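Local coordinates for myroilysin (Myroides profundi, PDB 5CZW), which probably cleaves proteins as a zinc-dependent endopeptidase of the astacin (M12A) family of metzincins, and is kept latent by its propeptide, at residues Tyr67-Trp71 / Val135-Gly140. The protein carries 1 engineered substitution. Sequence-based numbering, arbitrary orientation.
Sequences YAQEW and VIHEFG. With ZN (zinc ion), chain B.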
loop_
_atom_site.group_PDB
_atom_site.type_symbol
_atom_site.label_atom_id
_atom_site.label_comp_id
_atom_site.label_asym_id
_atom_site.label_seq_id
_atom_site.Cartn_x
_atom_site.Cartn_y
_atom_site.Cartn_z
ATOM N N TYR A 67 3.448 13.582 3.163
ATOM C CA TYR A 67 2.901 13.152 1.839
ATOM C C TYR A 67 1.444 12.635 1.969
ATOM O O TYR A 67 0.625 12.861 1.092
ATOM C CB TYR A 67 3.881 12.184 1.235
ATOM C CG TYR A 67 5.131 12.869 0.746
ATOM C CD1 TYR A 67 5.029 13.788 -0.258
ATOM C CD2 TYR A 67 6.352 12.581 1.276
ATOM C CE1 TYR A 67 6.112 14.442 -0.730
ATOM C CE2 TYR A 67 7.479 13.269 0.832
ATOM C CZ TYR A 67 7.318 14.186 -0.197
ATOM O OH TYR A 67 8.437 14.860 -0.667
ATOM N N ALA A 68 1.080 12.027 3.094
ATOM C CA ALA A 68 -0.279 11.494 3.336
ATOM C C ALA A 68 -1.254 12.651 3.150
ATOM O O ALA A 68 -2.304 12.560 2.517
ATOM C CB ALA A 68 -0.385 10.950 4.746
ATOM N N GLN A 69 -0.881 13.804 3.738
ATOM C CA GLN A 69 -1.769 14.930 3.793
ATOM C C GLN A 69 -1.913 15.611 2.458
ATOM O O GLN A 69 -2.880 16.395 2.290
ATOM C CB GLN A 69 -1.300 15.905 4.889
ATOM C CG GLN A 69 -1.377 15.211 6.234
ATOM C CD GLN A 69 -1.169 16.110 7.440
ATOM O OE1 GLN A 69 -0.228 16.907 7.478
ATOM N NE2 GLN A 69 -1.993 15.899 8.472
ATOM N N GLU A 70 -1.160 15.226 1.468
ATOM C CA GLU A 70 -1.373 15.740 0.130
ATOM C C GLU A 70 -2.784 15.394 -0.397
ATOM O O GLU A 70 -3.355 16.116 -1.106
ATOM C CB GLU A 70 -0.353 15.136 -0.828
ATOM C CG GLU A 70 0.834 15.982 -1.055
ATOM C CD GLU A 70 0.507 17.302 -1.840
ATOM O OE1 GLU A 70 1.103 18.290 -1.512
ATOM O OE2 GLU A 70 -0.361 17.380 -2.783
ATOM N N TRP A 71 -3.310 14.239 -0.076
ATOM C CA TRP A 71 -4.599 13.872 -0.558
ATOM C C TRP A 71 -5.717 14.872 -0.155
ATOM O O TRP A 71 -6.678 15.031 -0.888
ATOM C CB TRP A 71 -5.001 12.533 0.082
ATOM C CG TRP A 71 -4.381 11.379 -0.613
ATOM C CD1 TRP A 71 -3.388 10.583 -0.093
ATOM C CD2 TRP A 71 -4.710 10.851 -1.897
ATOM N NE1 TRP A 71 -3.101 9.588 -1.001
ATOM C CE2 TRP A 71 -3.914 9.702 -2.094
ATOM C CE3 TRP A 71 -5.665 11.177 -2.865
ATOM C CZ2 TRP A 71 -4.003 8.919 -3.264
ATOM C CZ3 TRP A 71 -5.789 10.369 -4.022
ATOM C CH2 TRP A 71 -4.911 9.205 -4.173
ATOM N N VAL A 135 4.107 6.672 -0.103
ATOM C CA VAL A 135 3.194 7.148 0.924
ATOM C C VAL A 135 1.857 7.511 0.264
ATOM O O VAL A 135 0.773 7.066 0.708
ATOM C CB VAL A 135 3.727 8.329 1.736
ATOM C CG1 VAL A 135 2.677 8.867 2.663
ATOM C CG2 VAL A 135 4.952 7.859 2.486
ATOM N N ILE A 136 1.873 8.337 -0.772
ATOM C CA ILE A 136 0.623 8.718 -1.414
ATOM C C ILE A 136 -0.094 7.468 -1.910
ATOM O O ILE A 136 -1.280 7.365 -1.715
ATOM C CB ILE A 136 0.844 9.741 -2.563
ATOM C CG1 ILE A 136 1.528 10.975 -1.967
ATOM C CG2 ILE A 136 -0.447 10.115 -3.254
ATOM C CD1 ILE A 136 1.661 12.133 -2.904
ATOM N N HIS A 137 0.625 6.542 -2.495
ATOM C CA HIS A 137 0.002 5.298 -2.944
ATOM C C HIS A 137 -0.744 4.496 -1.835
ATOM O O HIS A 137 -1.883 4.138 -1.984
ATOM C CB HIS A 137 1.077 4.470 -3.592
ATOM C CG HIS A 137 0.600 3.205 -4.196
ATOM N ND1 HIS A 137 0.340 3.126 -5.527
ATOM C CD2 HIS A 137 0.436 1.965 -3.699
ATOM C CE1 HIS A 137 -0.020 1.921 -5.829
ATOM N NE2 HIS A 137 0.090 1.187 -4.755
ATOM N N GLU A 138 -0.045 4.254 -0.749
ATOM C CA GLU A 138 -0.669 3.509 0.333
ATOM C C GLU A 138 -1.799 4.221 0.934
ATOM O O GLU A 138 -2.819 3.592 1.288
ATOM C CB GLU A 138 0.371 3.077 1.416
ATOM C CG GLU A 138 1.451 2.065 0.952
ATOM C CD GLU A 138 0.940 0.827 0.201
ATOM O OE1 GLU A 138 -0.204 0.408 0.369
ATOM O OE2 GLU A 138 1.802 0.263 -0.591
ATOM N N PHE A 139 -1.688 5.578 1.068
ATOM C CA PHE A 139 -2.851 6.353 1.525
ATOM C C PHE A 139 -4.018 6.381 0.563
ATOM O O PHE A 139 -5.212 6.497 0.973
ATOM C CB PHE A 139 -2.409 7.724 2.091
ATOM C CG PHE A 139 -1.955 7.633 3.534
ATOM C CD1 PHE A 139 -0.599 7.317 3.807
ATOM C CD2 PHE A 139 -2.782 7.742 4.623
ATOM C CE1 PHE A 139 -0.138 7.153 5.145
ATOM C CE2 PHE A 139 -2.292 7.642 5.947
ATOM C CZ PHE A 139 -0.966 7.331 6.180
ATOM N N GLY A 140 -3.727 6.165 -0.734
ATOM C CA GLY A 140 -4.777 5.974 -1.742
ATOM C C GLY A 140 -5.562 4.731 -1.420
ATOM O O GLY A 140 -6.792 4.748 -1.385
HETATM ZN ZN ZN B . -0.772 -0.776 -3.893
#
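Trp71 brings the N-H edge of its indole to the backbone of helix 128-143, where NE1 donates to Ile136 O at 3.0 Å. The oxygen lies almost in the indole plane, and the N-H arrives in the carbonyl plane on a lone pair, with a C=O...N angle of 125° and a somewhat bent N-H...O angle of 148°. Ile136 O also accepts the regular helical bond from Gly140 N, so two donors grip it. With CG anti to its own carbonyl carbon (chi1 -81°), the indole lies against the helix surface, from Phe139 CB to Gly140 CA, which Trp71 CZ2 approaches to 3.4 Å. Ile136 branches round the same place, CG2 lying 3.5 Å from Trp71 NE1, while CG1 points to the start of the 67-71 segment and sits 3.7 Å from Tyr67 O. Phe139 CB packs obliquely against the pyrrole part of the indole. Beyond it the phenyl ring offers one face to Ala68, whose CB stands 3.6 Å above the ring centroid and nearly on the normal, a clear CH-pi contact. Val135 CG1 lies against Tyr67 CB at 3.8 Å and beside Ala68 N, whereas the phenol of Tyr67 runs on towards Phe131 and Ser132. A leucine in place of Trp71 has no N-H to give, and would probably leave Ile136 O with the helical donor alone and a gap beside Gly140 and Ile136 CG2. On the far side of the helix His137 NE2 binds zinc at 2.3 Å, joined by His141, His147 and Cys23. The turn after helix 58-63 thus packs on the back of the active-site helix of a metzincin, whose HExxH histidines face the metal, with Cys23 as fourth ligand in the cysteine-switch manner.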